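Local coordinates for protein putative enoyl-CoA hydratase (Streptomyces avermitilis, PDB 3GKB) that is a putative enoyl-CoA hydratase of the crotonase family that probably adds water across the double bond of enoyl-CoA thioesters, at residues Ile56-Ala61 / Thr109-Ala114; Phe132-Thr137 / Leu193-Leu198. All blocks are in the same frame, centred on the assembly; numbering follows the deposited sequence.

Contacts 1 and 2 lie in the same mixed sheet of the crotonase-type fold, their centres about 12 Å apart. Across that sheet the strands follow the order 55-60, 108-113, 130-134 and 191-193, all parallel, so contact 1 joins two inner strands and contact 2 reaches the outermost strand and the start of helix 195-210. Along the chain they come in series: contact 1 closes before contact 2 opens. Strands 108-113 and 130-134 are neighbours, which brings Ala-114 O within 2.6 Å of Thr-137 OG1, a probable hydrogen bond. Helix 195-210, beginning in contact 2, also covers the Val-57 and Ile-110 face of contact 1, so sheet and helix tie both contacts into one layered unit.

Contact 1 (Ile56-Ala61 / Thr109-Ala114); sequences IVFSSA and TIVKLA
Strands 56-60 and 109-113 pair in parallel within the central sheet of the crotonase-type fold, Ile-56 facing Thr-109, Val-57 facing Ile-110 and Phe-58 facing Val-111. Three backbone hydrogen bonds join them. Ile-110 N donates to Ile-56 O (2.9 Å), Phe-58 N to Ile-110 O, and Lys-112 N to Phe-58 O, the straightest of the three (3.0 Å, N-H...O angle 174°). The intervening residue Val-57 bonds outward to Ala-20 and Ile-22 of strand 19-24, so strand 56-60 is held on both sides. Ile-110 O also receives a CA-H...O contact from Val-57 CA at 3.3 Å. On one face of the sheet the Phe-58 ring lies beside Thr-109, whose CB sits at the ring edge, 4.1 Å from Phe-58 CE2. Ile-56 CG2 lies over a face of the same ring, offset toward its rim, while Phe-124 meets the ring edge-to-face. Thr-109 OG1, set between its own N and carbonyl carbon (chi1 53°), is bonded to Asp-129 N. Val-57 and Ile-110 occupy the other face, both against Val-202 of helix 195-210. Toward the C-terminal ends of the strands water replaces direct pairing: one molecule accepts from Ser-60 N and donates to Lys-112 O, 2.7 Å away. The Lys-112 chain leaves its backbone extended, bends at chi3 (71°) and lays CE 3.7 Å from Ser-59 CB. Its ammonium forms a salt bridge with Asp-199 and gives a further hydrogen bond to a second water. That water lies 3.1 Å from Lys-112 NZ and 2.7 Å from Ser-59 OG, bridging the two side chains.

Contact 2 (Phe132-Thr137 / Leu193-Leu198); sequences FAAAET and LPADEL
Leu-193, Leu-198 and Ala-195 give up the most surface here, where edge strand 191-193 runs parallel to strand 130-134 and the chain then turns into helix 195-210. Leu-193 is gripped through its backbone: its N donates to Ala-133 O (2.8 Å, N-H...O angle 168°), and its O accepts from Ala-135 N, which approaches tilted from the carbonyl plane. Its side chain runs alongside Phe-132, CD1 meeting Phe-132 CD1 at 4.2 Å; the ring also meets Tyr-201, and Phe-132 packs on Glu-170 of a second subunit. Leu-198, with CG swung opposite its backbone N (chi1 180°), forks over the strand: CD1 touches Phe-132 CB at 3.9 Å and CD2 rests 4.0 Å from Ala-134 CB. Replacing it with an alanine would probably open a gap between the helix and the strand, stripping Phe-132 CB and Ala-134 CB of the leucine methyls that touch them. Ala-195 presses CB to 3.9 Å from Ala-134 CB. Its N donates to Glu-136 OE1 (2.8 Å), on the syn side of the carboxylate and 25° out of its plane, while a water links Glu-136 OE2 to Asp-196 N. One carboxylate thus serves two successive backbone N-H groups leading into helix 195-210, one directly and one through water, and its negative charge is likely to be stabilised by them.

Contact 1 (Ile56-Ala61 / Thr109-Ala114)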
ATOM      1  N   ILE B  56      14.411   7.785  19.398  1.00 13.99           N
ATOM      2  CA  ILE B  56      14.326   9.260  19.333  1.00 14.97           C
ATOM      3  C   ILE B  56      12.880   9.640  18.986  1.00 15.28           C
ATOM      4  O   ILE B  56      12.295   9.073  18.054  1.00 16.14           O
ATOM      5  CB  ILE B  56      15.252   9.833  18.237  1.00 14.83           C
ATOM      6  CG1 ILE B  56      16.722   9.520  18.564  1.00 16.80           C
ATOM      7  CG2 ILE B  56      14.995  11.343  18.056  1.00 16.95           C
ATOM      8  CD1 ILE B  56      17.695   9.707  17.381  1.00 14.18           C
ATOM      9  N   VAL B  57      12.289  10.545  19.763  1.00 14.71           N
ATOM     10  CA  VAL B  57      10.932  11.023  19.499  1.00 13.83           C
ATOM     11  C   VAL B  57      10.995  12.515  19.165  1.00 14.23           C
ATOM     12  O   VAL B  57      11.499  13.322  19.958  1.00 14.15           O
ATOM     13  CB  VAL B  57       9.975  10.856  20.682  1.00 13.98           C
ATOM     14  CG1 VAL B  57       8.545  11.344  20.266  1.00 13.09           C
ATOM     15  CG2 VAL B  57       9.905   9.402  21.172  1.00 14.88           C
ATOM     16  N   PHE B  58      10.480  12.867  17.998  1.00 13.89           N
ATOM     17  CA  PHE B  58      10.396  14.250  17.562  1.00 13.89           C
ATOM     18  C   PHE B  58       9.015  14.789  17.846  1.00 13.81           C
ATOM     19  O   PHE B  58       8.013  14.158  17.490  1.00 14.84           O
ATOM     20  CB  PHE B  58      10.627  14.351  16.056  1.00 13.83           C
ATOM     21  CG  PHE B  58      11.953  13.848  15.586  1.00 14.61           C
ATOM     22  CD1 PHE B  58      13.058  14.669  15.563  1.00 18.58           C
ATOM     23  CD2 PHE B  58      12.093  12.564  15.118  1.00 17.82           C
ATOM     24  CE1 PHE B  58      14.284  14.205  15.075  1.00 17.70           C
ATOM     25  CE2 PHE B  58      13.314  12.110  14.660  1.00 19.62           C
ATOM     26  CZ  PHE B  58      14.409  12.950  14.651  1.00 18.74           C
ATOM     27  N   SER B  59       8.969  15.966  18.458  1.00 14.31           N
ATOM     28  CA  SER B  59       7.706  16.644  18.712  1.00 14.98           C
ATOM     29  C   SER B  59       7.897  18.144  18.516  1.00 14.64           C
ATOM     30  O   SER B  59       9.011  18.640  18.337  1.00 15.77           O
ATOM     31  CB  SER B  59       7.176  16.313  20.119  1.00 14.78           C
ATOM     32  OG  SER B  59       8.005  16.884  21.126  1.00 16.97           O
ATOM     33  N   SER B  60       6.803  18.886  18.522  1.00 15.37           N
ATOM     34  CA  SER B  60       6.903  20.335  18.386  1.00 15.74           C
ATOM     35  C   SER B  60       6.476  21.108  19.642  1.00 16.62           C
ATOM     36  O   SER B  60       5.518  20.723  20.299  1.00 16.51           O
ATOM     37  CB  SER B  60       6.017  20.793  17.235  1.00 15.21           C
ATOM     38  OG  SER B  60       6.073  22.200  17.111  1.00 15.45           O
ATOM     39  N   ALA B  61       7.149  22.219  19.915  1.00 17.32           N
ATOM     40  CA  ALA B  61       6.715  23.167  20.951  1.00 18.99           C
ATOM     41  C   ALA B  61       5.639  24.158  20.455  1.00 20.15           C
ATOM     42  O   ALA B  61       4.986  24.847  21.259  1.00 20.04           O
ATOM     43  CB  ALA B  61       7.937  23.911  21.508  1.00 18.75           C
ATOM     44  N   THR B 109      13.261   5.962  15.078  1.00 15.65           N
ATOM     45  CA  THR B 109      12.814   7.355  15.040  1.00 15.09           C
ATOM     46  C   THR B 109      11.256   7.397  14.982  1.00 15.38           C
ATOM     47  O   THR B 109      10.599   6.685  14.179  1.00 13.72           O
ATOM     48  CB  THR B 109      13.400   8.091  13.841  1.00 15.46           C
ATOM     49  OG1 THR B 109      13.114   7.354  12.631  1.00 15.32           O
ATOM     50  CG2 THR B 109      14.940   8.266  13.989  1.00 16.82           C
ATOM     51  N   ILE B 110      10.671   8.197  15.875  1.00 14.95           N
ATOM     52  CA  ILE B 110       9.225   8.292  16.010  1.00 14.20           C
ATOM     53  C   ILE B 110       8.830   9.763  15.918  1.00 15.10           C
ATOM     54  O   ILE B 110       9.409  10.587  16.612  1.00 15.49           O
ATOM     55  CB  ILE B 110       8.750   7.728  17.385  1.00 15.49           C
ATOM     56  CG1 ILE B 110       9.113   6.252  17.525  1.00 14.78           C
ATOM     57  CG2 ILE B 110       7.219   7.908  17.551  1.00 14.57           C
ATOM     58  CD1 ILE B 110       8.897   5.684  18.969  1.00 16.39           C
ATOM     59  N   VAL B 111       7.863  10.095  15.068  1.00 14.78           N
ATOM     60  CA  VAL B 111       7.327  11.476  15.020  1.00 14.72           C
ATOM     61  C   VAL B 111       5.957  11.491  15.694  1.00 14.67           C
ATOM     62  O   VAL B 111       5.106  10.638  15.420  1.00 14.48           O
ATOM     63  CB  VAL B 111       7.198  12.011  13.566  1.00 14.66           C
ATOM     64  CG1 VAL B 111       6.313  13.288  13.513  1.00 14.63           C
ATOM     65  CG2 VAL B 111       8.607  12.281  12.933  1.00 15.84           C
ATOM     66  N   LYS B 112       5.783  12.431  16.612  1.00 14.63           N
ATOM     67  CA  LYS B 112       4.499  12.738  17.222  1.00 15.51           C
ATOM     68  C   LYS B 112       3.957  14.021  16.587  1.00 15.49           C
ATOM     69  O   LYS B 112       4.467  15.124  16.883  1.00 15.84           O
ATOM     70  CB  LYS B 112       4.663  12.937  18.720  1.00 16.06           C
ATOM     71  CG  LYS B 112       3.367  13.312  19.416  1.00 17.78           C
ATOM     72  CD  LYS B 112       3.503  13.229  20.938  1.00 17.22           C
ATOM     73  CE  LYS B 112       4.373  14.316  21.494  1.00 17.98           C
ATOM     74  NZ  LYS B 112       4.392  14.332  23.005  1.00 17.86           N
ATOM     75  N   LEU B 113       2.932  13.875  15.751  1.00 15.23           N
ATOM     76  CA  LEU B 113       2.390  14.968  14.948  1.00 15.37           C
ATOM     77  C   LEU B 113       1.037  15.409  15.489  1.00 16.48           C
ATOM     78  O   LEU B 113       0.029  14.722  15.313  1.00 15.18           O
ATOM     79  CB  LEU B 113       2.258  14.547  13.477  1.00 15.52           C
ATOM     80  CG  LEU B 113       1.698  15.619  12.520  1.00 14.77           C
ATOM     81  CD1 LEU B 113       2.720  16.788  12.408  1.00 15.30           C
ATOM     82  CD2 LEU B 113       1.357  15.062  11.156  1.00 15.52           C
ATOM     83  N   ALA B 114       1.026  16.590  16.098  1.00 18.30           N
ATOM     84  CA  ALA B 114      -0.189  17.157  16.645  1.00 18.62           C
ATOM     85  C   ALA B 114      -0.760  18.254  15.765  1.00 19.54           C
ATOM     86  O   ALA B 114      -1.990  18.390  15.705  1.00 22.22           O
ATOM     87  CB  ALA B 114       0.044  17.666  18.075  1.00 18.39           C
TER
HETATM   88  O   HOH W   1       6.156  16.858  23.101  1.00 26.75           O
HETATM   89  O   HOH W   2       4.270  17.446  18.299  1.00 15.78           O

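Contact 2 (Phe132-Thr137 / Leu193-Leu198)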
ATOM      1  N   PHE B 132       2.876   9.041  14.265  1.00 13.88           N
ATOM      2  CA  PHE B 132       1.556   8.954  14.907  1.00 14.66           C
ATOM      3  C   PHE B 132       1.013  10.381  14.977  1.00 15.44           C
ATOM      4  O   PHE B 132       1.727  11.294  15.440  1.00 14.91           O
ATOM      5  CB  PHE B 132       1.683   8.353  16.322  1.00 14.37           C
ATOM      6  CG  PHE B 132       2.272   6.959  16.322  1.00 15.41           C
ATOM      7  CD1 PHE B 132       1.518   5.895  15.848  1.00 16.38           C
ATOM      8  CD2 PHE B 132       3.596   6.717  16.697  1.00 17.57           C
ATOM      9  CE1 PHE B 132       2.057   4.589  15.812  1.00 15.11           C
ATOM     10  CE2 PHE B 132       4.127   5.421  16.670  1.00 18.54           C
ATOM     11  CZ  PHE B 132       3.344   4.368  16.203  1.00 17.15           C
ATOM     12  N   ALA B 133      -0.241  10.570  14.553  1.00 15.71           N
ATOM     13  CA  ALA B 133      -0.822  11.913  14.416  1.00 15.78           C
ATOM     14  C   ALA B 133      -2.166  12.071  15.138  1.00 16.20           C
ATOM     15  O   ALA B 133      -2.951  11.128  15.236  1.00 17.53           O
ATOM     16  CB  ALA B 133      -0.991  12.302  12.930  1.00 15.67           C
ATOM     17  N   ALA B 134      -2.415  13.283  15.619  1.00 16.35           N
ATOM     18  CA  ALA B 134      -3.670  13.632  16.299  1.00 15.85           C
ATOM     19  C   ALA B 134      -4.824  13.751  15.263  1.00 17.44           C
ATOM     20  O   ALA B 134      -4.790  14.607  14.351  1.00 16.81           O
ATOM     21  CB  ALA B 134      -3.498  14.962  17.035  1.00 16.48           C
ATOM     22  N   ALA B 135      -5.846  12.923  15.444  1.00 17.55           N
ATOM     23  CA  ALA B 135      -6.963  12.843  14.491  1.00 18.70           C
ATOM     24  C   ALA B 135      -7.618  14.204  14.279  1.00 19.98           C
ATOM     25  O   ALA B 135      -7.919  14.592  13.142  1.00 22.00           O
ATOM     26  CB  ALA B 135      -7.991  11.786  14.975  1.00 18.69           C
ATOM     27  N   GLU B 136      -7.779  14.964  15.350  1.00 21.33           N
ATOM     28  CA  GLU B 136      -8.554  16.213  15.304  1.00 22.38           C
ATOM     29  C   GLU B 136      -7.805  17.411  14.777  1.00 22.36           C
ATOM     30  O   GLU B 136      -8.424  18.330  14.262  1.00 23.10           O
ATOM     31  CB  GLU B 136      -9.073  16.593  16.711  1.00 23.35           C
ATOM     32  CG  GLU B 136     -10.105  15.630  17.302  1.00 23.96           C
ATOM     33  CD  GLU B 136      -9.479  14.541  18.168  1.00 26.91           C
ATOM     34  OE1 GLU B 136      -8.324  14.159  17.897  1.00 23.26           O
ATOM     35  OE2 GLU B 136     -10.145  14.054  19.112  1.00 26.56           O
ATOM     36  N   THR B 137      -6.481  17.432  14.951  1.00 21.00           N
ATOM     37  CA  THR B 137      -5.695  18.637  14.778  1.00 20.77           C
ATOM     38  C   THR B 137      -4.579  18.533  13.729  1.00 20.04           C
ATOM     39  O   THR B 137      -4.181  19.534  13.167  1.00 20.80           O
ATOM     40  CB  THR B 137      -5.082  19.070  16.134  1.00 21.11           C
ATOM     41  OG1 THR B 137      -4.347  17.988  16.691  1.00 20.45           O
ATOM     42  CG2 THR B 137      -6.193  19.442  17.138  1.00 21.65           C
ATOM     43  N   LEU B 193      -4.650   8.945  15.895  1.00 18.63           N
ATOM     44  CA  LEU B 193      -5.123   8.658  17.250  1.00 19.80           C
ATOM     45  C   LEU B 193      -5.807   9.887  17.832  1.00 19.41           C
ATOM     46  O   LEU B 193      -5.522  10.993  17.427  1.00 19.11           O
ATOM     47  CB  LEU B 193      -3.931   8.256  18.135  1.00 19.96           C
ATOM     48  CG  LEU B 193      -3.293   6.931  17.689  1.00 23.26           C
ATOM     49  CD1 LEU B 193      -1.857   6.848  18.126  1.00 25.78           C
ATOM     50  CD2 LEU B 193      -4.148   5.736  18.160  1.00 25.68           C
ATOM     51  N   PRO B 194      -6.705   9.709  18.811  1.00 20.04           N
ATOM     52  CA  PRO B 194      -7.302  10.910  19.438  1.00 20.18           C
ATOM     53  C   PRO B 194      -6.265  11.886  20.016  1.00 19.47           C
ATOM     54  O   PRO B 194      -5.304  11.447  20.642  1.00 19.76           O
ATOM     55  CB  PRO B 194      -8.173  10.319  20.555  1.00 21.34           C
ATOM     56  CG  PRO B 194      -8.480   8.952  20.107  1.00 20.42           C
ATOM     57  CD  PRO B 194      -7.259   8.466  19.371  1.00 21.70           C
ATOM     58  N   ALA B 195      -6.442  13.186  19.772  1.00 19.05           N
ATOM     59  CA  ALA B 195      -5.514  14.215  20.227  1.00 18.84           C
ATOM     60  C   ALA B 195      -5.220  14.088  21.727  1.00 19.12           C
ATOM     61  O   ALA B 195      -4.086  14.218  22.157  1.00 19.30           O
ATOM     62  CB  ALA B 195      -6.045  15.615  19.898  1.00 19.47           C
ATOM     63  N   ASP B 196      -6.250  13.816  22.515  1.00 20.09           N
ATOM     64  CA  ASP B 196      -6.076  13.735  23.971  1.00 20.45           C
ATOM     65  C   ASP B 196      -5.384  12.454  24.449  1.00 20.84           C
ATOM     66  O   ASP B 196      -5.027  12.369  25.642  1.00 19.73           O
ATOM     67  CB  ASP B 196      -7.418  13.869  24.680  1.00 22.00           C
ATOM     68  CG  ASP B 196      -7.992  15.260  24.595  1.00 25.04           C
ATOM     69  OD1 ASP B 196      -7.236  16.245  24.467  1.00 30.32           O
ATOM     70  OD2 ASP B 196      -9.234  15.375  24.658  1.00 31.75           O
ATOM     71  N   GLU B 197      -5.207  11.476  23.552  1.00 20.34           N
ATOM     72  CA  GLU B 197      -4.505  10.215  23.858  1.00 20.68           C
ATOM     73  C   GLU B 197      -3.107  10.113  23.231  1.00 19.51           C
ATOM     74  O   GLU B 197      -2.336   9.220  23.564  1.00 19.23           O
ATOM     75  CB  GLU B 197      -5.325   9.022  23.380  1.00 21.41           C
ATOM     76  CG  GLU B 197      -6.641   8.840  24.148  1.00 25.70           C
ATOM     77  CD  GLU B 197      -7.606   7.860  23.486  1.00 28.90           C
ATOM     78  OE1 GLU B 197      -7.190   7.055  22.649  1.00 33.82           O
ATOM     79  OE2 GLU B 197      -8.814   7.922  23.797  1.00 33.67           O
ATOM     80  N   LEU B 198      -2.789  11.020  22.322  1.00 19.02           N
ATOM     81  CA  LEU B 198      -1.589  10.884  21.517  1.00 18.48           C
ATOM     82  C   LEU B 198      -0.285  10.918  22.319  1.00 18.89           C
ATOM     83  O   LEU B 198       0.632  10.141  22.047  1.00 18.13           O
ATOM     84  CB  LEU B 198      -1.573  11.975  20.445  1.00 17.17           C
ATOM     85  CG  LEU B 198      -0.354  11.959  19.528  1.00 16.04           C
ATOM     86  CD1 LEU B 198      -0.309  10.671  18.747  1.00 13.54           C
ATOM     87  CD2 LEU B 198      -0.325  13.236  18.651  1.00 14.51           C
TER
HETATM   88  O   HOH W   3      -8.999  13.612  21.500  1.00 27.78           O